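Local coordinates for glycosyl hydrolase (Rhizobium leguminosarum bv. trifolii, PDB 5NDX), which probably hydrolyses O-glycosidic bonds as a family 39 glycosyl hydrolase, a bacterial orthologue of human alpha-L-iduronidase, at residues A122-Y127 with A168-I173; D209-I214 with H253-G258; H275-G280 with N451-W456; M369-T374 with P585-A590; T536-E541 with Y602-R607. The protein carries 2 engineered substitutions. One frame throughout, in Å; residues are numbered along the deposited sequence.

Contact 1 (A122-Y127 with A168-I173); sequences ATVDRY and AGLDAI. With SO4 (sulfate ion), chain L.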
# COMPACT_ATOMS: atom_id res chain seq x y z
N ALA A 122 6.94 26.18 -11.38
CA ALA A 122 7.86 25.53 -12.31
C ALA A 122 7.72 23.96 -12.31
O ALA A 122 7.85 23.29 -13.38
CB ALA A 122 9.30 25.95 -12.01
N THR A 123 7.44 23.40 -11.14
CA THR A 123 7.27 21.96 -10.98
C THR A 123 6.10 21.47 -11.79
O THR A 123 6.21 20.56 -12.61
CB THR A 123 7.04 21.60 -9.50
OG1 THR A 123 8.09 22.13 -8.70
CG2 THR A 123 6.96 20.10 -9.30
N VAL A 124 4.97 22.14 -11.58
CA VAL A 124 3.74 21.81 -12.23
C VAL A 124 3.85 22.04 -13.75
O VAL A 124 3.41 21.23 -14.57
CB VAL A 124 2.61 22.61 -11.57
CG1 VAL A 124 1.42 22.72 -12.48
CG2 VAL A 124 2.22 21.86 -10.30
N ASP A 125 4.49 23.14 -14.11
CA ASP A 125 4.77 23.39 -15.52
C ASP A 125 5.63 22.30 -16.17
O ASP A 125 5.30 21.78 -17.21
CB ASP A 125 5.45 24.75 -15.69
CG ASP A 125 5.61 25.11 -17.14
OD1 ASP A 125 4.58 25.46 -17.73
OD2 ASP A 125 6.73 24.95 -17.67
N ARG A 126 6.71 21.92 -15.54
CA ARG A 126 7.56 20.91 -16.10
C ARG A 126 6.89 19.51 -16.22
O ARG A 126 7.00 18.85 -17.27
CB ARG A 126 8.80 20.80 -15.28
CG ARG A 126 9.80 19.83 -15.84
CD ARG A 126 11.01 19.82 -14.92
NE ARG A 126 12.04 18.95 -15.48
CZ ARG A 126 12.85 19.29 -16.48
NH1 ARG A 126 12.76 20.49 -17.06
NH2 ARG A 126 13.75 18.43 -16.93
N TYR A 127 6.19 19.07 -15.16
CA TYR A 127 5.74 17.68 -15.13
C TYR A 127 4.45 17.55 -15.90
O TYR A 127 4.21 16.54 -16.53
CB TYR A 127 5.78 17.07 -13.69
CG TYR A 127 7.21 17.00 -13.25
CD1 TYR A 127 8.13 16.22 -13.95
CD2 TYR A 127 7.68 17.73 -12.17
CE1 TYR A 127 9.48 16.19 -13.58
CE2 TYR A 127 9.03 17.74 -11.84
CZ TYR A 127 9.91 16.96 -12.55
OH TYR A 127 11.23 16.97 -12.21
N ALA A 168 -0.73 29.47 -4.35
CA ALA A 168 -0.54 30.42 -5.51
C ALA A 168 0.31 29.75 -6.60
O ALA A 168 0.07 29.95 -7.79
CB ALA A 168 0.11 31.71 -5.06
N GLY A 169 1.30 28.96 -6.18
CA GLY A 169 2.16 28.27 -7.14
C GLY A 169 1.42 27.29 -8.05
O GLY A 169 1.67 27.20 -9.26
N LEU A 170 0.49 26.55 -7.45
CA LEU A 170 -0.33 25.63 -8.25
C LEU A 170 -1.34 26.44 -9.09
O LEU A 170 -1.60 26.08 -10.23
CB LEU A 170 -1.11 24.65 -7.36
CG LEU A 170 -0.26 23.73 -6.46
CD1 LEU A 170 -1.14 22.94 -5.52
CD2 LEU A 170 0.59 22.80 -7.29
N ASP A 171 -1.97 27.44 -8.47
CA ASP A 171 -3.00 28.25 -9.17
C ASP A 171 -2.45 28.94 -10.43
O ASP A 171 -3.19 29.04 -11.40
CB ASP A 171 -3.67 29.29 -8.23
CG ASP A 171 -4.67 28.65 -7.27
OD1 ASP A 171 -4.82 27.41 -7.30
OD2 ASP A 171 -5.33 29.37 -6.47
N ALA A 172 -1.17 29.33 -10.46
CA ALA A 172 -0.59 29.93 -11.68
C ALA A 172 -0.73 29.04 -12.91
O ALA A 172 -0.83 29.53 -13.99
CB ALA A 172 0.88 30.29 -11.48
N ILE A 173 -0.73 27.72 -12.75
CA ILE A 173 -0.88 26.83 -13.89
C ILE A 173 -2.26 26.21 -13.87
O ILE A 173 -2.86 26.06 -14.93
CB ILE A 173 0.14 25.68 -13.86
CG1 ILE A 173 1.57 26.20 -13.96
CG2 ILE A 173 -0.17 24.65 -14.96
CD1 ILE A 173 2.09 26.31 -15.38
S SO4 L . 16.06 21.01 -18.81
O1 SO4 L . 16.09 19.51 -18.80
O2 SO4 L . 14.75 21.45 -19.38
O3 SO4 L . 16.22 21.60 -17.45
O4 SO4 L . 17.18 21.48 -19.68
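Val-124 and Leu-170 mark one close approach of the two segments, their CA atoms 6.9 Å apart, and Asp-125 and Ile-173 mark a second, at 6.8 Å between CA atoms. The segments belong to helix 110-131 and the end region of helix 155-171, two outer helices of the (beta/alpha)8 TIM barrel, preceding strands 140-142 and 179-184. Val-124 carries the apolar part of the contact with its two methyls, which go to different partners. Its CG1, anti to the backbone N (chi1 159°), reaches Ile-173 and lies 3.5 Å from both CB and CG2 of that residue, the two side chains sliding past each other in opposite directions. The other methyl, CG2, meets Leu-170 CD2 at 3.5 Å, with the leucine crossing the valine at about a right angle. Leu-177 also packs on Val-124, while Thr-121 and Met-133 close round Ile-173. At the more exposed margin the tip of Ile-173 lies across Asp-125: CD1 is 3.7 Å from its CB and 3.5 Å from its OD1, one carboxylate oxygen against a methyl. Close by, Thr-121 OG1 and Gly-169 O add a hydrogen bond. Arg-126 extends away from this interface, forming a salt bridge to Asp-79 and gripping a sulfate ion, probably from the crystallisation liquor, in two places: NH1 bonds its O2 at 3.2 Å along a nearly straight line (174°), and NH2 bonds its O1.

Contact 2 (D209-I214 with H253-G258); sequences DGPPRI and HPRLAG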
# COMPACT_ATOMS: atom_id res chain seq x y z
N ASP A 209 -6.71 38.62 -0.64
CA ASP A 209 -8.09 38.60 -1.06
C ASP A 209 -8.66 37.25 -0.69
O ASP A 209 -8.84 36.38 -1.53
CB ASP A 209 -8.12 38.83 -2.58
CG ASP A 209 -9.51 38.73 -3.16
OD1 ASP A 209 -10.47 39.19 -2.49
OD2 ASP A 209 -9.65 38.20 -4.29
N GLY A 210 -8.92 37.09 0.60
CA GLY A 210 -9.54 35.87 1.09
C GLY A 210 -8.52 34.77 1.34
O GLY A 210 -7.34 34.89 0.97
N PRO A 211 -8.97 33.70 1.99
CA PRO A 211 -8.06 32.63 2.42
C PRO A 211 -7.59 31.77 1.25
O PRO A 211 -8.33 31.61 0.28
CB PRO A 211 -8.91 31.82 3.40
CG PRO A 211 -10.30 32.02 2.92
CD PRO A 211 -10.38 33.40 2.32
N PRO A 212 -6.37 31.23 1.32
CA PRO A 212 -5.97 30.23 0.31
C PRO A 212 -6.89 29.00 0.38
O PRO A 212 -7.42 28.67 1.45
CB PRO A 212 -4.55 29.87 0.72
CG PRO A 212 -4.57 30.03 2.20
CD PRO A 212 -5.39 31.27 2.43
N ARG A 213 -7.13 28.39 -0.76
CA ARG A 213 -7.99 27.21 -0.83
C ARG A 213 -7.36 26.02 -0.09
O ARG A 213 -6.13 25.95 0.09
CB ARG A 213 -8.27 26.82 -2.28
CG ARG A 213 -7.04 26.36 -3.07
CD ARG A 213 -7.47 25.94 -4.47
NE ARG A 213 -6.30 25.82 -5.35
CZ ARG A 213 -5.63 24.68 -5.62
NH1 ARG A 213 -6.02 23.50 -5.11
NH2 ARG A 213 -4.58 24.73 -6.43
N ILE A 214 -8.23 25.12 0.36
CA ILE A 214 -7.82 23.84 0.92
C ILE A 214 -8.83 22.80 0.45
O ILE A 214 -10.03 22.96 0.64
CB ILE A 214 -7.64 23.89 2.46
CG1 ILE A 214 -7.13 22.53 2.98
CG2 ILE A 214 -8.93 24.27 3.16
CD1 ILE A 214 -6.56 22.58 4.39
N HIS A 253 -14.69 25.63 12.87
CA HIS A 253 -14.51 25.96 11.46
C HIS A 253 -15.51 25.16 10.64
O HIS A 253 -15.12 24.38 9.76
CB HIS A 253 -13.07 25.69 10.99
CG HIS A 253 -12.01 26.39 11.79
ND1 HIS A 253 -11.19 25.72 12.67
CD2 HIS A 253 -11.65 27.69 11.86
CE1 HIS A 253 -10.34 26.56 13.23
NE2 HIS A 253 -10.61 27.77 12.77
N PRO A 254 -16.82 25.35 10.90
CA PRO A 254 -17.86 24.53 10.26
C PRO A 254 -17.80 24.52 8.73
O PRO A 254 -18.20 23.54 8.12
CB PRO A 254 -19.18 25.14 10.76
CG PRO A 254 -18.83 26.52 11.26
CD PRO A 254 -17.42 26.39 11.78
N ARG A 255 -17.30 25.58 8.12
CA ARG A 255 -17.18 25.62 6.65
C ARG A 255 -16.17 24.59 6.11
O ARG A 255 -16.25 24.23 4.96
CB ARG A 255 -16.77 27.03 6.18
CG ARG A 255 -17.01 27.27 4.69
CD ARG A 255 -16.80 28.72 4.18
NE ARG A 255 -15.44 28.95 3.62
CZ ARG A 255 -14.37 29.35 4.31
NH1 ARG A 255 -14.48 29.59 5.61
NH2 ARG A 255 -13.19 29.53 3.71
N LEU A 256 -15.20 24.19 6.92
CA LEU A 256 -14.20 23.19 6.53
C LEU A 256 -14.53 21.74 6.95
O LEU A 256 -13.92 20.81 6.44
CB LEU A 256 -12.83 23.57 7.10
CG LEU A 256 -12.32 25.00 6.79
CD1 LEU A 256 -11.02 25.24 7.52
CD2 LEU A 256 -12.14 25.31 5.32
N ALA A 257 -15.49 21.56 7.85
CA ALA A 257 -15.70 20.27 8.54
C ALA A 257 -16.13 19.12 7.63
O ALA A 257 -15.89 17.97 7.98
CB ALA A 257 -16.69 20.42 9.71
N GLY A 258 -16.78 19.45 6.52
CA GLY A 258 -17.19 18.50 5.49
C GLY A 258 -16.14 18.17 4.42
O GLY A 258 -16.42 17.33 3.56
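Pro-211 with Arg-255 and Ile-214 with Leu-256 form a sparse side-chain contact between two helix-to-strand loops of the TIM barrel. Segment 209-214 leads from helix 190-200 into strand 216-219, and segment 253-258 leads from helix 235-252 into strand 261-263, so the contact joins the approaches to two adjacent barrel strands. Even the nearest CA atoms, of Ile-214 and Leu-256, are 8.5 Å apart, and side chains alone bridge the gap. On the buried side Ile-214 presents its CG2 branch, which sits between the backbone N and carbonyl carbon and touches Leu-256 CD2 at 4.0 Å. The two side chains meet at about a right angle, and Cys-199 of helix 190-200 packs against the same isoleucine. Towards the solvent, Pro-211 offers the ring atom CG, 3.9 Å from Arg-255 NH2. The arginine leaves its backbone extended and then bends at chi3 (95°), which brings the guanidinium obliquely up to the proline. Its polar end is fixed elsewhere: NH1 forms a salt bridge with Asp-200, and NH2 a weak hydrogen bond to Cys-199 O. Leu-256 is steadied from within its own loop, its N bonding His-253 O at 2.8 Å. The loops thus touch through van der Waals packing, while the directional and ionic bonds of Arg-255 run to the end of helix 190-200, where the helix dipole would probably favour a positive charge.

Contact 3 (H275-G280 with N451-W456); sequences HHSWHG and NPMEVW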
# COMPACT_ATOMS: atom_id res chain seq x y z
N HIS A 275 12.86 -2.41 16.17
CA HIS A 275 12.60 -3.81 15.89
C HIS A 275 11.35 -4.29 16.63
O HIS A 275 11.30 -4.29 17.85
CB HIS A 275 13.82 -4.66 16.22
CG HIS A 275 14.99 -4.26 15.43
ND1 HIS A 275 15.16 -4.64 14.12
CD2 HIS A 275 16.02 -3.43 15.71
CE1 HIS A 275 16.28 -4.13 13.65
NE2 HIS A 275 16.83 -3.40 14.60
N HIS A 276 10.29 -4.53 15.85
CA HIS A 276 9.06 -5.10 16.35
C HIS A 276 8.71 -6.20 15.34
O HIS A 276 8.26 -5.92 14.20
CB HIS A 276 7.97 -4.04 16.39
CG HIS A 276 8.29 -2.85 17.23
ND1 HIS A 276 8.37 -2.90 18.61
CD2 HIS A 276 8.54 -1.56 16.89
CE1 HIS A 276 8.64 -1.70 19.08
NE2 HIS A 276 8.76 -0.87 18.05
N SER A 277 8.94 -7.44 15.76
CA SER A 277 8.90 -8.61 14.92
C SER A 277 7.54 -8.97 14.28
O SER A 277 7.49 -9.61 13.23
CB SER A 277 9.45 -9.81 15.66
OG SER A 277 10.86 -9.68 15.75
N TRP A 278 6.48 -8.50 14.90
CA TRP A 278 5.17 -8.64 14.35
C TRP A 278 4.99 -7.99 12.95
O TRP A 278 4.07 -8.37 12.25
CB TRP A 278 4.10 -8.11 15.31
CG TRP A 278 4.27 -6.78 15.88
CD1 TRP A 278 4.75 -6.50 17.16
CD2 TRP A 278 3.88 -5.52 15.32
NE1 TRP A 278 4.73 -5.15 17.37
CE2 TRP A 278 4.20 -4.53 16.26
CE3 TRP A 278 3.35 -5.13 14.07
CZ2 TRP A 278 3.95 -3.18 16.03
CZ3 TRP A 278 3.07 -3.83 13.85
CH2 TRP A 278 3.36 -2.85 14.83
N HIS A 279 5.86 -7.07 12.57
CA HIS A 279 5.84 -6.55 11.20
C HIS A 279 6.11 -7.63 10.15
O HIS A 279 5.71 -7.48 8.99
CB HIS A 279 6.83 -5.43 11.02
CG HIS A 279 6.41 -4.13 11.64
ND1 HIS A 279 7.06 -3.59 12.73
CD2 HIS A 279 5.43 -3.26 11.32
CE1 HIS A 279 6.50 -2.44 13.06
NE2 HIS A 279 5.49 -2.23 12.25
N GLY A 280 6.75 -8.71 10.54
CA GLY A 280 7.05 -9.81 9.62
C GLY A 280 6.05 -10.93 9.62
O GLY A 280 6.23 -11.94 8.92
N ASN A 451 3.58 -17.03 4.77
CA ASN A 451 4.28 -16.99 6.06
C ASN A 451 5.81 -17.13 5.88
O ASN A 451 6.44 -18.00 6.52
CB ASN A 451 3.73 -18.17 6.91
CG ASN A 451 4.03 -19.55 6.30
OD1 ASN A 451 4.29 -19.68 5.10
ND2 ASN A 451 4.07 -20.56 7.13
N PRO A 452 6.42 -16.26 5.07
CA PRO A 452 7.84 -16.44 4.77
C PRO A 452 8.77 -16.26 5.97
O PRO A 452 9.84 -16.89 6.01
CB PRO A 452 8.11 -15.39 3.68
CG PRO A 452 7.13 -14.33 3.94
CD PRO A 452 5.89 -15.06 4.38
N MET A 453 8.37 -15.47 6.95
CA MET A 453 9.21 -15.34 8.12
C MET A 453 9.28 -16.64 8.93
O MET A 453 10.36 -16.98 9.41
CB MET A 453 8.77 -14.17 9.03
CG MET A 453 9.83 -13.76 10.06
SD MET A 453 9.40 -12.30 11.00
CE MET A 453 10.82 -12.18 12.11
N GLU A 454 8.13 -17.33 9.11
CA GLU A 454 8.11 -18.62 9.80
C GLU A 454 8.96 -19.62 9.02
O GLU A 454 9.73 -20.42 9.61
CB GLU A 454 6.69 -19.20 10.00
CG GLU A 454 5.85 -18.51 11.07
CD GLU A 454 5.21 -17.16 10.61
OE1 GLU A 454 5.46 -16.67 9.47
OE2 GLU A 454 4.48 -16.56 11.43
N VAL A 455 8.85 -19.58 7.71
CA VAL A 455 9.60 -20.50 6.89
C VAL A 455 11.11 -20.25 7.08
O VAL A 455 11.87 -21.18 7.22
CB VAL A 455 9.18 -20.38 5.42
CG1 VAL A 455 10.11 -21.19 4.54
CG2 VAL A 455 7.75 -20.89 5.25
N TRP A 456 11.51 -18.99 7.00
CA TRP A 456 12.88 -18.59 7.19
C TRP A 456 13.44 -18.99 8.56
O TRP A 456 14.57 -19.49 8.64
CB TRP A 456 12.97 -17.08 7.05
CG TRP A 456 14.34 -16.47 7.29
CD1 TRP A 456 15.48 -16.67 6.56
CD2 TRP A 456 14.68 -15.53 8.31
NE1 TRP A 456 16.50 -15.91 7.05
CE2 TRP A 456 16.03 -15.19 8.12
CE3 TRP A 456 13.97 -14.95 9.37
CZ2 TRP A 456 16.71 -14.29 8.97
CZ3 TRP A 456 14.64 -14.04 10.21
CH2 TRP A 456 15.99 -13.71 9.99
O HOH W 1 5.69 -14.30 7.74
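Met-453 meets Gly-280 and Ser-277 along its whole length. It leaves the helix with CG anti to the backbone N (chi1 -164°) and stays extended to the end. CB already lies against Gly-280 O, at 3.4 Å, while CG passes the same oxygen at 4.2 Å. Next, SD settles beside Gly-280 CA, 3.7 Å away; with no side chain on the glycine, the sulfur can lie directly on its backbone. The sulfur is also 4.0 Å from Ser-277 O, and the terminal CE ends 4.4 Å from Ser-277 OG, a hydroxyl that bonds Ser-321 OG. Beside the methionine's backbone N a water links the two backbones. It donates to Gly-280 O at 2.7 Å and accepts from Met-453 N at 3.0 Å, serving an N-H in the first turn of the helix. The bent side chain of Glu-454 (chi2 79°) brings its carboxylate back beside the start of its own helix, where OE1 accepts the water's second proton at 2.9 Å. This is packing between domains, with a water at the helix N-terminus: the 3-10 turn 277-280, between strand 261-263 and helix 282-300 of the TIM barrel, abuts helix 452-457, which follows strand 436-445 of the nine-stranded beta domain.

Contact 4 (M369-T374 with P585-A590); sequences MELLAT and PLISTA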
# COMPACT_ATOMS: atom_id res chain seq x y z
N MET A 369 -2.29 -6.06 1.66
CA MET A 369 -2.80 -5.12 0.65
C MET A 369 -3.14 -5.77 -0.68
O MET A 369 -4.10 -5.33 -1.35
CB MET A 369 -1.84 -3.94 0.49
CG MET A 369 -1.77 -3.13 1.79
SD MET A 369 -0.65 -1.77 1.62
CE MET A 369 -1.76 -0.43 1.25
N GLU A 370 -2.42 -6.83 -1.04
CA GLU A 370 -2.81 -7.66 -2.18
C GLU A 370 -4.20 -8.27 -2.04
O GLU A 370 -4.98 -8.23 -2.99
CB GLU A 370 -1.81 -8.79 -2.44
CG GLU A 370 -0.46 -8.32 -2.96
CD GLU A 370 0.52 -9.46 -3.36
OE1 GLU A 370 0.44 -10.06 -4.47
OE2 GLU A 370 1.41 -9.74 -2.55
N LEU A 371 -4.51 -8.81 -0.87
CA LEU A 371 -5.80 -9.34 -0.60
C LEU A 371 -6.86 -8.27 -0.59
O LEU A 371 -7.91 -8.44 -1.21
CB LEU A 371 -5.85 -10.15 0.72
CG LEU A 371 -5.52 -11.63 0.61
CD1 LEU A 371 -4.18 -11.88 0.03
CD2 LEU A 371 -5.56 -12.31 1.97
N LEU A 372 -6.62 -7.21 0.14
CA LEU A 372 -7.59 -6.11 0.24
C LEU A 372 -7.88 -5.43 -1.14
O LEU A 372 -8.99 -4.90 -1.37
CB LEU A 372 -7.12 -5.06 1.26
CG LEU A 372 -7.04 -5.51 2.72
CD1 LEU A 372 -6.22 -4.55 3.55
CD2 LEU A 372 -8.41 -5.58 3.30
N ALA A 373 -6.90 -5.49 -2.05
CA ALA A 373 -7.01 -4.87 -3.35
C ALA A 373 -8.10 -5.54 -4.18
O ALA A 373 -8.59 -4.91 -5.09
CB ALA A 373 -5.70 -4.96 -4.09
N THR A 374 -8.45 -6.80 -3.87
CA THR A 374 -9.50 -7.53 -4.58
C THR A 374 -10.91 -7.16 -4.23
O THR A 374 -11.83 -7.74 -4.80
CB THR A 374 -9.38 -9.07 -4.37
OG1 THR A 374 -9.71 -9.42 -3.00
CG2 THR A 374 -7.99 -9.53 -4.70
N PRO A 585 0.73 -19.61 -7.68
CA PRO A 585 -0.07 -18.70 -8.50
C PRO A 585 -0.01 -17.26 -8.01
O PRO A 585 -0.12 -17.00 -6.80
CB PRO A 585 -1.50 -19.23 -8.31
CG PRO A 585 -1.31 -20.66 -7.96
CD PRO A 585 -0.10 -20.68 -7.10
N LEU A 586 0.23 -16.33 -8.93
CA LEU A 586 0.52 -14.97 -8.54
C LEU A 586 -0.72 -14.18 -8.70
O LEU A 586 -1.30 -14.14 -9.81
CB LEU A 586 1.59 -14.40 -9.45
CG LEU A 586 2.95 -15.10 -9.36
CD1 LEU A 586 3.77 -14.76 -10.61
CD2 LEU A 586 3.66 -14.70 -8.05
N ILE A 587 -1.14 -13.46 -7.68
CA ILE A 587 -2.22 -12.48 -7.92
C ILE A 587 -1.74 -11.07 -8.33
O ILE A 587 -2.56 -10.29 -8.83
CB ILE A 587 -3.23 -12.36 -6.78
CG1 ILE A 587 -2.55 -11.88 -5.53
CG2 ILE A 587 -3.93 -13.68 -6.54
CD1 ILE A 587 -3.56 -11.69 -4.41
N SER A 588 -0.48 -10.76 -8.10
CA SER A 588 0.10 -9.49 -8.51
C SER A 588 0.93 -9.70 -9.77
O SER A 588 1.41 -10.79 -10.03
CB SER A 588 1.01 -8.89 -7.37
OG SER A 588 0.17 -8.31 -6.34
N THR A 589 1.11 -8.64 -10.53
CA THR A 589 1.74 -8.71 -11.84
C THR A 589 3.20 -8.40 -11.76
O THR A 589 3.69 -7.50 -12.41
CB THR A 589 1.04 -7.73 -12.78
OG1 THR A 589 1.24 -6.40 -12.30
CG2 THR A 589 -0.44 -8.05 -12.85
N ALA A 590 3.92 -9.21 -10.97
CA ALA A 590 5.33 -9.05 -10.78
C ALA A 590 5.93 -10.39 -10.34
O ALA A 590 5.25 -11.20 -9.71
CB ALA A 590 5.61 -7.96 -9.75
O HOH W 2 1.23 -12.12 -5.96
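Glu-370 on helix 364-372 faces Ser-588 in an irregular loop, the CA atoms of the two residues being 7.2 Å apart. The glutamate points its CB toward the loop and then runs extended beyond CG, bringing its carboxylate to the serine. Ser-588 OG donates to Glu-370 OE1 over a short 2.6 Å, coming from above the carboxylate plane, 45° out of it. A water reinforces the link: it donates to the same OE1, 2.7 Å away, and accepts from Ser-588 N at 3.1 Å. OE1 therefore receives two hydrogen bonds, while OE2 forms a salt bridge to Lys-362. With three donors around a buried acid, the charged form is probably favoured. Ile-587 supplies the apolar half of the contact. Its CG1 takes the position between backbone N and carbonyl carbon (chi1 62°), which places that atom 3.7 Å from Glu-370 OE1 and carries CD1 on to Glu-370 CB at 3.9 Å. The same methyl just reaches Leu-371 CD1, at 4.5 Å. Further along the segment, Leu-371 O accepts from both Thr-374 N and Thr-374 OG1, the hydroxyl at 2.7 Å. Beyond Ser-588, Thr-589 makes an inverse gamma turn and leads into strand 590-594 of the C-terminal beta sandwich. Leu-371 and Thr-374 also pack on strand 518-526 of the nine-stranded sheet, whereas Ile-587 rests on Phe-566 of strand 566-572, so the contact lies between the helix beside that sheet and the sandwich.

Contact 5 (T536-E541 with Y602-R607); sequences TGLVVE and YAVCAR. Unlike the reference sequence in segment 602-607: Arg-607 (reference His). With SO4 (sulfate ion), chain G.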
# COMPACT_ATOMS: atom_id res chain seq x y z
N THR A 536 -0.31 -7.93 -20.50
CA THR A 536 0.33 -7.01 -21.42
C THR A 536 1.53 -6.31 -20.84
O THR A 536 1.67 -6.23 -19.61
CB THR A 536 -0.66 -5.92 -21.90
OG1 THR A 536 -1.03 -5.07 -20.81
CG2 THR A 536 -1.92 -6.55 -22.50
N GLY A 537 2.37 -5.77 -21.71
CA GLY A 537 3.41 -4.81 -21.25
C GLY A 537 4.51 -5.47 -20.39
O GLY A 537 4.93 -4.90 -19.41
N LEU A 538 4.98 -6.65 -20.78
CA LEU A 538 5.97 -7.35 -19.99
C LEU A 538 7.31 -6.66 -20.08
O LEU A 538 7.81 -6.56 -21.17
CB LEU A 538 6.16 -8.77 -20.48
CG LEU A 538 7.25 -9.60 -19.79
CD1 LEU A 538 6.97 -9.73 -18.30
CD2 LEU A 538 7.32 -10.98 -20.40
N VAL A 539 7.88 -6.25 -18.94
CA VAL A 539 9.23 -5.65 -18.80
C VAL A 539 10.11 -6.63 -17.98
O VAL A 539 9.65 -7.19 -16.97
CB VAL A 539 9.14 -4.28 -18.04
CG1 VAL A 539 10.50 -3.58 -17.86
CG2 VAL A 539 8.19 -3.32 -18.76
N VAL A 540 11.36 -6.85 -18.41
CA VAL A 540 12.29 -7.77 -17.77
C VAL A 540 13.54 -7.00 -17.45
O VAL A 540 14.07 -6.31 -18.31
CB VAL A 540 12.68 -8.94 -18.67
CG1 VAL A 540 13.63 -9.87 -17.92
CG2 VAL A 540 11.43 -9.67 -19.12
N GLU A 541 14.00 -7.04 -16.21
CA GLU A 541 15.25 -6.37 -15.85
C GLU A 541 16.14 -7.24 -15.05
O GLU A 541 15.68 -8.00 -14.17
CB GLU A 541 14.99 -5.17 -15.02
CG GLU A 541 14.30 -4.10 -15.78
CD GLU A 541 13.92 -3.01 -14.86
OE1 GLU A 541 14.72 -2.73 -13.95
OE2 GLU A 541 12.81 -2.46 -15.03
N TYR A 602 11.05 -15.39 -21.53
CA TYR A 602 9.98 -15.39 -20.53
C TYR A 602 8.62 -15.33 -21.20
O TYR A 602 8.51 -14.75 -22.26
CB TYR A 602 10.16 -14.22 -19.56
CG TYR A 602 11.31 -14.42 -18.61
CD1 TYR A 602 11.23 -15.35 -17.57
CD2 TYR A 602 12.49 -13.71 -18.76
CE1 TYR A 602 12.28 -15.56 -16.69
CE2 TYR A 602 13.56 -13.88 -17.87
CZ TYR A 602 13.44 -14.82 -16.87
OH TYR A 602 14.49 -15.01 -16.04
N ALA A 603 7.63 -15.99 -20.62
CA ALA A 603 6.22 -15.86 -21.01
C ALA A 603 5.36 -15.76 -19.72
O ALA A 603 5.70 -16.38 -18.71
CB ALA A 603 5.77 -17.05 -21.84
N VAL A 604 4.32 -14.92 -19.74
CA VAL A 604 3.38 -14.82 -18.64
C VAL A 604 1.98 -15.16 -19.17
O VAL A 604 1.59 -14.62 -20.21
CB VAL A 604 3.44 -13.41 -18.01
CG1 VAL A 604 2.46 -13.33 -16.86
CG2 VAL A 604 4.82 -13.13 -17.47
N CYS A 605 1.28 -16.08 -18.48
CA CYS A 605 -0.08 -16.50 -18.80
C CYS A 605 -1.01 -16.06 -17.68
O CYS A 605 -0.62 -16.10 -16.53
CB CYS A 605 -0.15 -18.03 -18.93
SG CYS A 605 1.11 -18.62 -20.13
N ALA A 606 -2.23 -15.67 -18.01
CA ALA A 606 -3.27 -15.48 -17.02
C ALA A 606 -4.08 -16.75 -16.94
O ALA A 606 -4.20 -17.46 -17.95
CB ALA A 606 -4.14 -14.29 -17.33
N ARG A 607 -4.55 -17.08 -15.72
CA ARG A 607 -5.44 -18.21 -15.45
C ARG A 607 -6.61 -17.72 -14.62
O ARG A 607 -6.42 -17.00 -13.65
CB ARG A 607 -4.74 -19.31 -14.69
CG ARG A 607 -3.96 -20.24 -15.58
CD ARG A 607 -3.83 -21.64 -14.98
NE ARG A 607 -2.89 -22.36 -15.83
CZ ARG A 607 -3.21 -23.02 -16.94
NH1 ARG A 607 -4.48 -23.15 -17.32
NH2 ARG A 607 -2.25 -23.59 -17.67
S SO4 G . -3.25 -25.24 -20.46
O1 SO4 G . -3.77 -26.62 -20.69
O2 SO4 G . -4.30 -24.44 -19.78
O3 SO4 G . -2.04 -25.31 -19.61
O4 SO4 G . -2.91 -24.61 -21.75
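Leu-538 pushes its forked tip into the hollow between Tyr-602 and Val-604 on the facing strand. With CG anti to the backbone N (chi1 176°), one prong, CD1, touches Val-604 CG2 at 4.1 Å, and the other, CD2, lies over the root of the tyrosine, 4.4 Å from Tyr-602 CB. Val-540, two residues on, is the second bump. Its CG1 comes obliquely to the ring of Tyr-602, 4.0 Å from CE2, and its CG2 comes up to CD2 of the same ring at 4.2 Å. The strand axes pass 9.1 Å apart with their directions 141° from each other, the spacing of two sheets packed face to face. Strand 536-545 belongs to the three-stranded sheet and strand 601-607 to the four-stranded sheet of a C-terminal sandwich with a fibronectin type III-like topology. Leu-554 and Trp-556 of strand 549-557 pack on Tyr-602 and Val-604, and the tyrosine OH bonds His-593 ND1. Cys-605, next after Val-604, joins Cys-617 in a disulfide. Further on, Arg-607, a histidine in the reference sequence, holds a sulfate, probably from the crystallisation liquor, at the edge of its guanidinium, with NH1 2.8 Å from O2 and NH2 2.6 Å from O3.

Overall arrangement
Contacts 1 and 2 belong to the outside of the TIM barrel, are partly buried, and touch each other: Asp-171 OD1 forms a salt bridge to Arg-213 NH2 at 2.8 Å. Their centres stand about 44 and 45 Å from that of contact 3, on the opposite side of the chain's centre. Contacts 3 and 4 are buried and join separate parts of the fold; each uses a water to satisfy polar backbone atoms, and contact 4 adds a direct serine-carboxylate bond. Contact 5, wholly within the C-terminal sandwich and partly buried, relies on apolar packing as contacts 1 and 2 largely do. Its centre is about 15 Å from that of contact 4, whose loop 585-590 connects two strands of the same sandwich.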